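Local atomic coordinates of precorrin-2 dehydrogenase (Bacillus megaterium, PDB entry 3DFZ), a protein that catalyses the NAD(+)-dependent oxidation of precorrin-2 to sirohydrochlorin, a precursor of both siroheme and anaerobically made cobalamin. Residues G40-A43 and T44-K48; P62-A66 and E67-W71; E70-K74 and G75-V79; T170-T173 and Q174-E178. All blocks are in the same frame, centred on the assembly; numbering follows the deposited sequence.

Contact 1: G40-A43 and T44-K48; sequences GTIA and TRRIK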
loop_
_atom_site.group_PDB
_atom_site.type_symbol
_atom_site.label_atom_id
_atom_site.label_comp_id
_atom_site.label_asym_id
_atom_site.label_seq_id
_atom_site.Cartn_x
_atom_site.Cartn_y
_atom_site.Cartn_z
ATOM N N GLY B 40 -9.670 16.829 -14.199
ATOM C CA GLY B 40 -8.650 17.037 -15.227
ATOM C C GLY B 40 -7.904 15.761 -15.562
ATOM O O GLY B 40 -8.510 14.692 -15.702
ATOM N N THR B 41 -6.583 15.883 -15.684
ATOM C CA THR B 41 -5.677 14.777 -16.026
ATOM C C THR B 41 -5.347 13.917 -14.803
ATOM O O THR B 41 -5.375 12.688 -14.880
ATOM C CB THR B 41 -4.402 15.352 -16.659
ATOM O OG1 THR B 41 -4.761 15.996 -17.887
ATOM C CG2 THR B 41 -3.360 14.272 -16.930
ATOM N N ILE B 42 -5.048 14.570 -13.680
ATOM C CA ILE B 42 -4.784 13.873 -12.426
ATOM C C ILE B 42 -6.022 13.087 -11.895
ATOM O O ILE B 42 -5.875 11.950 -11.452
ATOM C CB ILE B 42 -4.196 14.826 -11.323
ATOM C CG1 ILE B 42 -3.193 15.820 -11.933
ATOM C CG2 ILE B 42 -3.532 14.015 -10.186
ATOM C CD1 ILE B 42 -2.857 17.017 -11.020
ATOM N N ALA B 43 -7.212 13.695 -11.938
ATOM C CA ALA B 43 -8.462 13.022 -11.526
ATOM C C ALA B 43 -8.752 11.790 -12.383
ATOM O O ALA B 43 -9.104 10.732 -11.860
ATOM C CB ALA B 43 -9.640 13.989 -11.543
ATOM N N THR B 44 -8.571 11.934 -13.691
ATOM C CA THR B 44 -8.768 10.856 -14.654
ATOM C C THR B 44 -7.848 9.663 -14.362
ATOM O O THR B 44 -8.309 8.506 -14.309
ATOM C CB THR B 44 -8.514 11.365 -16.083
ATOM O OG1 THR B 44 -9.384 12.465 -16.345
ATOM C CG2 THR B 44 -8.741 10.280 -17.121
ATOM N N ARG B 45 -6.561 9.956 -14.164
ATOM C CA ARG B 45 -5.557 8.936 -13.878
ATOM C C ARG B 45 -5.906 8.206 -12.578
ATOM O O ARG B 45 -5.882 6.970 -12.541
ATOM C CB ARG B 45 -4.155 9.574 -13.858
ATOM C CG ARG B 45 -3.082 8.857 -13.035
ATOM C CD ARG B 45 -1.643 9.011 -13.613
ATOM N NE ARG B 45 -1.424 10.224 -14.414
ATOM C CZ ARG B 45 -0.978 11.391 -13.940
ATOM N NH1 ARG B 45 -0.699 11.547 -12.642
ATOM N NH2 ARG B 45 -0.820 12.416 -14.770
ATOM N N ARG B 46 -6.270 8.963 -11.536
ATOM C CA ARG B 46 -6.671 8.379 -10.255
ATOM C C ARG B 46 -7.884 7.425 -10.363
ATOM O O ARG B 46 -7.836 6.321 -9.835
ATOM C CB ARG B 46 -6.938 9.470 -9.206
ATOM C CG ARG B 46 -5.705 10.213 -8.700
ATOM C CD ARG B 46 -4.784 9.304 -7.853
ATOM N NE ARG B 46 -3.668 10.023 -7.213
ATOM C CZ ARG B 46 -2.516 10.330 -7.807
ATOM N NH1 ARG B 46 -2.305 9.999 -9.073
ATOM N NH2 ARG B 46 -1.574 10.981 -7.128
ATOM N N ILE B 47 -8.944 7.866 -11.054
ATOM C CA ILE B 47 -10.191 7.098 -11.260
ATOM C C ILE B 47 -9.939 5.778 -11.985
ATOM O O ILE B 47 -10.449 4.736 -11.575
ATOM C CB ILE B 47 -11.269 7.930 -12.040
ATOM C CG1 ILE B 47 -11.803 9.078 -11.179
ATOM C CG2 ILE B 47 -12.418 7.041 -12.517
ATOM C CD1 ILE B 47 -12.231 10.308 -11.977
ATOM N N LYS B 48 -9.154 5.827 -13.059
ATOM C CA LYS B 48 -8.688 4.618 -13.741
ATOM C C LYS B 48 -8.294 3.526 -12.762
ATOM O O LYS B 48 -8.673 2.380 -12.944
ATOM C CB LYS B 48 -7.510 4.928 -14.659
ATOM C CG LYS B 48 -7.854 4.873 -16.130
ATOM C CD LYS B 48 -7.072 5.939 -16.915
ATOM C CE LYS B 48 -7.357 5.886 -18.426
ATOM N NZ LYS B 48 -6.933 7.146 -19.134
#
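Gly40 O is gripped twice by Thr44: the hydroxyl OG1 of Thr44 donates to Gly40 O over an unusually short 2.5 Å, a length to be read with caution, and Thr44 N adds a weak bond to Gly40 O at 3.4 Å. The hydroxyl reaches back because OG1 stands beside its own backbone N (chi1 -57°), the side that faces the preceding turn. Gly40 is the N-cap, and its psi of -137° is easily adopted by glycine. From here the helix runs regularly, with Arg45 N, Arg46 N and Ile47 N bonded to the carbonyls four residues earlier. Outside this ladder, the methyl CG2 of Ile42 lies over one face of the Arg46 guanidinium, 4.3 Å from Arg46 NH1. Arg45 bends at chi2 and chi3, which brings its NH2 3.8 Å from Thr41 CG2, the two side chains meeting at a slant. Glycine before the helix and small Ala43 within it fit the Rossmann-type glycine-rich pattern, and Thr41 and Ile42 probably bind NAD(+), as in related enzymes. Ala43, lacking a longer side chain, lets the helix lie close to strand 33-37, where it and Ile47 both pack on Val36. Thr44 OG1 bonds Ser65 OG before helix 66-73, whose Ile68 and Trp71 also pack on Thr44, while Arg46 NE is held by Asn119 OD1 near the end of strand 117-120.

Contact 2: P62-A66 and E67-W71; sequences PTVSA and EINEW
Ser65 O takes two bonds from one residue, Asn69. The backbone donor Asn69 N lies almost in line with the carbonyl, 2.8 Å from Ser65 O with an N-H...O angle of 173°. The side-chain amide comes over the top instead: Asn69 ND2 sits 3.1 Å from Ser65 O, well above the carbonyl plane, so the carbonyl of the N-cap residue also fixes the asparagine amide. One residue on, Ala66 O accepts from Glu70 N at 3.1 Å, and Glu67 O is satisfied by Trp71 N. Although Ser65 holds the N-cap position, its hydroxyl bonds Thr44 OG1 of helix 41-50 and does not cap its own helix. A short polar side chain suits this place, where Ser65 OG lies 3.3 Å from Ile68 CG1 and faces that neighbouring helix. Val64 and Ile68 form the apolar side, crossing at about a right angle with Val64 CG1 tight against Ile68 CG2 at 3.4 Å. Pro62 and Thr63, just upstream, probably belong to the NAD(+) site. Residues 62-71 carry the chain from strand 56-60 into helix 66-73, with Val64 and Ile68 resting on Val59 and Val79 of the sheet and Glu67 and Ile68 meeting helix 41-50 at Thr44.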
loop_
_atom_site.group_PDB
_atom_site.type_symbol
_atom_site.label_atom_id
_atom_site.label_comp_id
_atom_site.label_asym_id
_atom_site.label_seq_id
_atom_site.Cartn_x
_atom_site.Cartn_y
_atom_site.Cartn_z
ATOM N N PRO B 62 -16.566 21.504 -12.051
ATOM C CA PRO B 62 -17.445 22.251 -12.981
ATOM C C PRO B 62 -17.361 21.710 -14.399
ATOM O O PRO B 62 -18.355 21.736 -15.125
ATOM C CB PRO B 62 -16.922 23.693 -12.907
ATOM C CG PRO B 62 -15.569 23.599 -12.282
ATOM C CD PRO B 62 -15.596 22.395 -11.385
ATOM N N THR B 63 -16.186 21.198 -14.760
ATOM C CA THR B 63 -15.970 20.490 -16.024
ATOM C C THR B 63 -15.138 19.227 -15.769
ATOM O O THR B 63 -14.366 19.157 -14.807
ATOM C CB THR B 63 -15.323 21.407 -17.119
ATOM O OG1 THR B 63 -16.238 22.467 -17.459
ATOM C CG2 THR B 63 -15.007 20.617 -18.396
ATOM N N VAL B 64 -15.304 18.259 -16.667
ATOM C CA VAL B 64 -14.793 16.915 -16.540
ATOM C C VAL B 64 -14.241 16.447 -17.908
ATOM O O VAL B 64 -14.673 16.937 -18.955
ATOM C CB VAL B 64 -15.948 16.006 -15.983
ATOM C CG1 VAL B 64 -16.169 14.761 -16.802
ATOM C CG2 VAL B 64 -15.780 15.743 -14.465
ATOM N N SER B 65 -13.281 15.520 -17.903
ATOM C CA SER B 65 -12.596 15.118 -19.147
ATOM C C SER B 65 -13.433 14.170 -20.031
ATOM O O SER B 65 -14.391 13.543 -19.557
ATOM C CB SER B 65 -11.217 14.504 -18.836
ATOM O OG SER B 65 -11.350 13.356 -17.999
ATOM N N ALA B 66 -13.052 14.076 -21.308
ATOM C CA ALA B 66 -13.707 13.205 -22.287
ATOM C C ALA B 66 -13.799 11.724 -21.856
ATOM O O ALA B 66 -14.702 10.982 -22.287
ATOM C CB ALA B 66 -12.969 13.306 -23.620
ATOM N N GLU B 67 -12.829 11.304 -21.045
ATOM C CA GLU B 67 -12.758 9.944 -20.523
ATOM C C GLU B 67 -13.669 9.757 -19.309
ATOM O O GLU B 67 -14.346 8.744 -19.208
ATOM C CB GLU B 67 -11.309 9.546 -20.211
ATOM C CG GLU B 67 -10.424 10.703 -19.786
ATOM C CD GLU B 67 -9.398 11.099 -20.839
ATOM O OE1 GLU B 67 -8.618 10.226 -21.278
ATOM O OE2 GLU B 67 -9.360 12.286 -21.216
ATOM N N ILE B 68 -13.692 10.732 -18.400
ATOM C CA ILE B 68 -14.685 10.739 -17.336
ATOM C C ILE B 68 -16.116 10.735 -17.928
ATOM O O ILE B 68 -16.972 9.961 -17.496
ATOM C CB ILE B 68 -14.453 11.883 -16.307
ATOM C CG1 ILE B 68 -13.055 11.757 -15.669
ATOM C CG2 ILE B 68 -15.515 11.850 -15.210
ATOM C CD1 ILE B 68 -12.568 13.000 -14.885
ATOM N N ASN B 69 -16.344 11.571 -18.942
ATOM C CA ASN B 69 -17.603 11.578 -19.685
ATOM C C ASN B 69 -17.998 10.228 -20.241
ATOM O O ASN B 69 -19.147 9.815 -20.096
ATOM C CB ASN B 69 -17.565 12.622 -20.803
ATOM C CG ASN B 69 -18.043 13.962 -20.341
ATOM O OD1 ASN B 69 -19.223 14.133 -20.099
ATOM N ND2 ASN B 69 -17.134 14.927 -20.204
ATOM N N GLU B 70 -17.046 9.540 -20.866
ATOM C CA GLU B 70 -17.281 8.199 -21.420
ATOM C C GLU B 70 -17.605 7.172 -20.320
ATOM O O GLU B 70 -18.481 6.318 -20.510
ATOM C CB GLU B 70 -16.088 7.751 -22.268
ATOM C CG GLU B 70 -16.191 6.351 -22.917
ATOM C CD GLU B 70 -17.415 6.119 -23.840
ATOM O OE1 GLU B 70 -18.241 7.040 -24.081
ATOM O OE2 GLU B 70 -17.548 4.972 -24.329
ATOM N N TRP B 71 -16.897 7.261 -19.192
ATOM C CA TRP B 71 -17.167 6.432 -18.018
ATOM C C TRP B 71 -18.541 6.729 -17.394
ATOM O O TRP B 71 -19.247 5.819 -16.983
ATOM C CB TRP B 71 -16.064 6.609 -16.962
ATOM C CG TRP B 71 -14.712 6.072 -17.378
ATOM C CD1 TRP B 71 -14.465 4.962 -18.135
ATOM C CD2 TRP B 71 -13.428 6.613 -17.027
ATOM N NE1 TRP B 71 -13.111 4.779 -18.279
ATOM C CE2 TRP B 71 -12.449 5.775 -17.611
ATOM C CE3 TRP B 71 -13.010 7.715 -16.264
ATOM C CZ2 TRP B 71 -11.066 6.014 -17.470
ATOM C CZ3 TRP B 71 -11.629 7.951 -16.118
ATOM C CH2 TRP B 71 -10.681 7.105 -16.728
#

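Contact 3: E70-K74 and G75-V79; sequences EWEAK and GQLRV
Gly75 turns the chain out of the helix, its N donating to Glu72 O over 2.9 Å from above the carbonyl plane. Its phi of 68° is positive, a region that favours glycine. Gln76 N follows with a bond of 3.0 Å to Trp71 O, and the pair of bonds reaching back into the last turn makes this a Schellman motif. The Gln76 side chain lies alongside Lys74, pointing the same way, and its amide plane stands steeply, 77° from the indole plane. The extended chain of Gln76 brings its OE1 3.3 Å from Trp71 CD1, at a slant to the indole, with Lys74 CB also close by. The turn is the link from helix to strand in the beta-alpha-beta unit of strand 56-60, helix 66-73 and strand 77-80, within the Rossmann-like NAD(+)-binding region. Leu77 then brings apolar branches back under the helix: with CG between backbone N and carbonyl carbon (chi1 50°), CD1 meets Glu72 CB at 3.8 Å and CD2 meets Trp71 CB at 4.0 Å. Its backbone O receives a bond from a water that also donates to Glu72 O, each at 2.8 Å, so the last turn and the strand are bridged by solvent. Arg78 joins the sheet through backbone bonds to Ile57 and Val59. Val79 points toward the helix, and its CG2 packs 3.5 Å from Glu72 CG, crossing the aliphatic part of a glutamate whose OE2 is salt-bridged to Arg81.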
loop_
_atom_site.group_PDB
_atom_site.type_symbol
_atom_site.label_atom_id
_atom_site.label_comp_id
_atom_site.label_asym_id
_atom_site.label_seq_id
_atom_site.Cartn_x
_atom_site.Cartn_y
_atom_site.Cartn_z
ATOM N N GLU B 70 -17.046 9.540 -20.866
ATOM C CA GLU B 70 -17.281 8.199 -21.420
ATOM C C GLU B 70 -17.605 7.172 -20.320
ATOM O O GLU B 70 -18.481 6.318 -20.510
ATOM C CB GLU B 70 -16.088 7.751 -22.268
ATOM C CG GLU B 70 -16.191 6.351 -22.917
ATOM C CD GLU B 70 -17.415 6.119 -23.840
ATOM O OE1 GLU B 70 -18.241 7.040 -24.081
ATOM O OE2 GLU B 70 -17.548 4.972 -24.329
ATOM N N TRP B 71 -16.897 7.261 -19.192
ATOM C CA TRP B 71 -17.167 6.432 -18.018
ATOM C C TRP B 71 -18.541 6.729 -17.394
ATOM O O TRP B 71 -19.247 5.819 -16.983
ATOM C CB TRP B 71 -16.064 6.609 -16.962
ATOM C CG TRP B 71 -14.712 6.072 -17.378
ATOM C CD1 TRP B 71 -14.465 4.962 -18.135
ATOM C CD2 TRP B 71 -13.428 6.613 -17.027
ATOM N NE1 TRP B 71 -13.111 4.779 -18.279
ATOM C CE2 TRP B 71 -12.449 5.775 -17.611
ATOM C CE3 TRP B 71 -13.010 7.715 -16.264
ATOM C CZ2 TRP B 71 -11.066 6.014 -17.470
ATOM C CZ3 TRP B 71 -11.629 7.951 -16.118
ATOM C CH2 TRP B 71 -10.681 7.105 -16.728
ATOM N N GLU B 72 -18.898 8.003 -17.327
ATOM C CA GLU B 72 -20.233 8.417 -16.910
ATOM C C GLU B 72 -21.302 7.837 -17.846
ATOM O O GLU B 72 -22.283 7.242 -17.382
ATOM C CB GLU B 72 -20.324 9.949 -16.883
ATOM C CG GLU B 72 -21.492 10.486 -16.064
ATOM C CD GLU B 72 -22.113 11.757 -16.659
ATOM O OE1 GLU B 72 -21.815 12.103 -17.848
ATOM O OE2 GLU B 72 -22.920 12.379 -15.922
ATOM N N ALA B 73 -21.078 7.979 -19.158
ATOM C CA ALA B 73 -21.993 7.478 -20.175
ATOM C C ALA B 73 -22.051 5.958 -20.201
ATOM O O ALA B 73 -23.039 5.375 -20.657
ATOM C CB ALA B 73 -21.622 8.025 -21.547
ATOM N N LYS B 74 -20.989 5.315 -19.712
ATOM C CA LYS B 74 -20.949 3.860 -19.598
ATOM C C LYS B 74 -21.558 3.384 -18.265
ATOM O O LYS B 74 -21.714 2.171 -18.039
ATOM C CB LYS B 74 -19.526 3.341 -19.782
ATOM C CG LYS B 74 -19.070 3.313 -21.234
ATOM C CD LYS B 74 -17.581 3.007 -21.321
ATOM C CE LYS B 74 -17.234 2.377 -22.661
ATOM N NZ LYS B 74 -15.756 2.299 -22.874
ATOM N N GLY B 75 -21.910 4.350 -17.404
ATOM C CA GLY B 75 -22.559 4.085 -16.109
ATOM C C GLY B 75 -21.621 3.378 -15.151
ATOM O O GLY B 75 -21.939 2.304 -14.630
ATOM N N GLN B 76 -20.454 3.980 -14.934
ATOM C CA GLN B 76 -19.434 3.431 -14.023
ATOM C C GLN B 76 -19.186 4.401 -12.887
ATOM O O GLN B 76 -18.634 4.045 -11.860
ATOM C CB GLN B 76 -18.141 3.177 -14.782
ATOM C CG GLN B 76 -18.280 2.067 -15.803
ATOM C CD GLN B 76 -17.135 2.036 -16.770
ATOM O OE1 GLN B 76 -17.001 2.913 -17.626
ATOM N NE2 GLN B 76 -16.298 1.028 -16.644
ATOM N N LEU B 77 -19.585 5.646 -13.103
ATOM C CA LEU B 77 -19.470 6.671 -12.084
ATOM C C LEU B 77 -20.583 7.689 -12.271
ATOM O O LEU B 77 -21.255 7.667 -13.300
ATOM C CB LEU B 77 -18.087 7.333 -12.117
ATOM C CG LEU B 77 -17.501 7.863 -13.420
ATOM C CD1 LEU B 77 -18.166 9.209 -13.839
ATOM C CD2 LEU B 77 -15.962 7.975 -13.254
ATOM N N ARG B 78 -20.780 8.536 -11.257
ATOM C CA ARG B 78 -21.632 9.722 -11.347
ATOM C C ARG B 78 -20.825 11.044 -11.342
ATOM O O ARG B 78 -19.836 11.190 -10.614
ATOM C CB ARG B 78 -22.679 9.722 -10.211
ATOM C CG ARG B 78 -23.349 11.076 -9.989
ATOM C CD ARG B 78 -24.602 10.996 -9.137
ATOM N NE ARG B 78 -24.331 10.918 -7.709
ATOM C CZ ARG B 78 -24.151 11.969 -6.913
ATOM N NH1 ARG B 78 -24.184 13.199 -7.410
ATOM N NH2 ARG B 78 -23.925 11.786 -5.611
ATOM N N VAL B 79 -21.268 11.999 -12.153
ATOM C CA VAL B 79 -20.659 13.322 -12.230
ATOM C C VAL B 79 -21.591 14.406 -11.622
ATOM O O VAL B 79 -22.814 14.389 -11.825
ATOM C CB VAL B 79 -20.284 13.697 -13.705
ATOM C CG1 VAL B 79 -19.587 15.051 -13.768
ATOM C CG2 VAL B 79 -19.381 12.645 -14.323
HETATM O O HOH W 1 -23.558 7.313 -14.900
#

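Contact 4: T170-T173 and Q174-E178; sequences TQYT and QFLYE
This is an intrahelical contact on helix 168-184 of the C-terminal part, where the Tyr172 ring packs against residues three and four places ahead. Leu176 CD1 sits over one face of that ring, 3.9 Å from its centroid and only 16° off the normal, a CH-pi contact. Phe175 comes at it obliquely, its CD2 3.8 Å from Tyr172 CE1. With CG anti to the backbone N (chi1 -178°), the tyrosine ring swings along the helix toward both partners, and its OH ends on Ile200 O, which satisfies the polar tip of an otherwise buried ring. Spacings of three and four residues put these groups on one flank of an alpha helix, which in this helical domain turns toward helices 203-207 and 209-218. Under the side chains, Leu176 N bonds Tyr172 O at 2.8 Å, and Phe175 N bonds Gln171 O at 3.0 Å. The other flank is more polar: Thr173 OG1 bonds Tyr169 O one turn back, Gln174 OE1 accepts from Arg139 NH1, and Arg139 also makes a cation-pi contact with Tyr177. Tyr172 and Thr173 in addition pack on Leu153 of the second subunit.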
loop_
_atom_site.group_PDB
_atom_site.type_symbol
_atom_site.label_atom_id
_atom_site.label_comp_id
_atom_site.label_asym_id
_atom_site.label_seq_id
_atom_site.Cartn_x
_atom_site.Cartn_y
_atom_site.Cartn_z
ATOM N N THR B 170 5.240 -12.365 -16.333
ATOM C CA THR B 170 3.847 -12.315 -16.766
ATOM C C THR B 170 3.332 -13.724 -17.081
ATOM O O THR B 170 2.261 -14.112 -16.606
ATOM C CB THR B 170 3.668 -11.354 -17.956
ATOM O OG1 THR B 170 4.244 -10.075 -17.628
ATOM C CG2 THR B 170 2.213 -11.172 -18.294
ATOM N N GLN B 171 4.093 -14.471 -17.872
ATOM C CA GLN B 171 3.794 -15.844 -18.204
ATOM C C GLN B 171 3.882 -16.806 -16.979
ATOM O O GLN B 171 3.114 -17.777 -16.858
ATOM C CB GLN B 171 4.804 -16.310 -19.274
ATOM C CG GLN B 171 4.492 -17.672 -19.884
ATOM C CD GLN B 171 4.835 -18.854 -18.999
ATOM O OE1 GLN B 171 5.774 -18.800 -18.186
ATOM N NE2 GLN B 171 4.088 -19.963 -19.176
ATOM N N TYR B 172 4.873 -16.558 -16.136
ATOM C CA TYR B 172 5.162 -17.398 -14.971
ATOM C C TYR B 172 4.057 -17.334 -13.909
ATOM O O TYR B 172 3.677 -18.355 -13.348
ATOM C CB TYR B 172 6.522 -16.980 -14.386
ATOM C CG TYR B 172 7.011 -17.793 -13.195
ATOM C CD1 TYR B 172 6.879 -19.188 -13.151
ATOM C CD2 TYR B 172 7.614 -17.162 -12.119
ATOM C CE1 TYR B 172 7.334 -19.897 -12.078
ATOM C CE2 TYR B 172 8.080 -17.886 -11.037
ATOM C CZ TYR B 172 7.951 -19.237 -11.028
ATOM O OH TYR B 172 8.446 -19.918 -9.938
ATOM N N THR B 173 3.529 -16.144 -13.630
ATOM C CA THR B 173 2.471 -16.063 -12.615
ATOM C C THR B 173 1.176 -16.654 -13.155
ATOM O O THR B 173 0.299 -17.032 -12.379
ATOM C CB THR B 173 2.265 -14.630 -12.052
ATOM O OG1 THR B 173 2.081 -13.684 -13.133
ATOM C CG2 THR B 173 3.485 -14.244 -11.237
ATOM N N GLN B 174 1.078 -16.759 -14.482
ATOM C CA GLN B 174 -0.023 -17.490 -15.104
ATOM C C GLN B 174 0.131 -18.982 -14.879
ATOM O O GLN B 174 -0.846 -19.649 -14.541
ATOM C CB GLN B 174 -0.183 -17.148 -16.612
ATOM C CG GLN B 174 -1.238 -17.996 -17.366
ATOM C CD GLN B 174 -2.696 -17.854 -16.833
ATOM O OE1 GLN B 174 -3.083 -16.818 -16.281
ATOM N NE2 GLN B 174 -3.492 -18.904 -17.018
ATOM N N PHE B 175 1.342 -19.516 -15.106
ATOM C CA PHE B 175 1.659 -20.901 -14.685
ATOM C C PHE B 175 1.352 -21.120 -13.206
ATOM O O PHE B 175 0.690 -22.086 -12.841
ATOM C CB PHE B 175 3.136 -21.253 -14.983
ATOM C CG PHE B 175 3.670 -22.462 -14.196
ATOM C CD1 PHE B 175 3.342 -23.763 -14.575
ATOM C CD2 PHE B 175 4.499 -22.284 -13.087
ATOM C CE1 PHE B 175 3.829 -24.886 -13.855
ATOM C CE2 PHE B 175 5.001 -23.409 -12.355
ATOM C CZ PHE B 175 4.663 -24.710 -12.751
ATOM N N LEU B 176 1.862 -20.235 -12.352
ATOM C CA LEU B 176 1.682 -20.395 -10.898
ATOM C C LEU B 176 0.239 -20.360 -10.484
ATOM O O LEU B 176 -0.142 -21.027 -9.520
ATOM C CB LEU B 176 2.461 -19.324 -10.097
ATOM C CG LEU B 176 3.993 -19.379 -10.170
ATOM C CD1 LEU B 176 4.612 -18.159 -9.487
ATOM C CD2 LEU B 176 4.500 -20.668 -9.534
ATOM N N TYR B 177 -0.558 -19.550 -11.177
ATOM C CA TYR B 177 -1.994 -19.425 -10.874
ATOM C C TYR B 177 -2.710 -20.749 -11.166
ATOM O O TYR B 177 -3.424 -21.277 -10.297
ATOM C CB TYR B 177 -2.637 -18.257 -11.642
ATOM C CG TYR B 177 -4.098 -18.037 -11.243
ATOM C CD1 TYR B 177 -4.424 -17.407 -10.032
ATOM C CD2 TYR B 177 -5.134 -18.478 -12.053
ATOM C CE1 TYR B 177 -5.733 -17.229 -9.653
ATOM C CE2 TYR B 177 -6.435 -18.300 -11.692
ATOM C CZ TYR B 177 -6.746 -17.680 -10.486
ATOM O OH TYR B 177 -8.065 -17.495 -10.117
ATOM N N GLU B 178 -2.496 -21.297 -12.368
ATOM C CA GLU B 178 -3.051 -22.603 -12.721
ATOM C C GLU B 178 -2.620 -23.697 -11.741
ATOM O O GLU B 178 -3.432 -24.509 -11.338
ATOM C CB GLU B 178 -2.700 -22.976 -14.160
ATOM C CG GLU B 178 -3.242 -24.312 -14.639
ATOM C CD GLU B 178 -2.992 -24.548 -16.130
ATOM O OE1 GLU B 178 -2.605 -23.596 -16.858
ATOM O OE2 GLU B 178 -3.221 -25.685 -16.582
#

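How the contacts relate
Contacts 1, 2 and 3 follow one another within the NAD(+)-binding region and touch: Lys48 CG of contact 1 packs 3.7 Å from Trp71 CH2, a residue of both contacts 2 and 3, while Ile47 CG2 packs 3.7 Å from Leu77 CD2 of contact 3. Contacts 2 and 3 share Glu70 and Trp71 and lie at the two ends of helix 66-73. The helix starts in contacts 1 and 2 are partly buried and hold residues probably used for NAD(+); contact 3, the helix exit, lies at the surface and includes a bridging water. Contact 4, about 30 Å from contact 1 centre to centre, is partly buried, relies on aromatic and aliphatic packing, and lies at the interface with the second subunit.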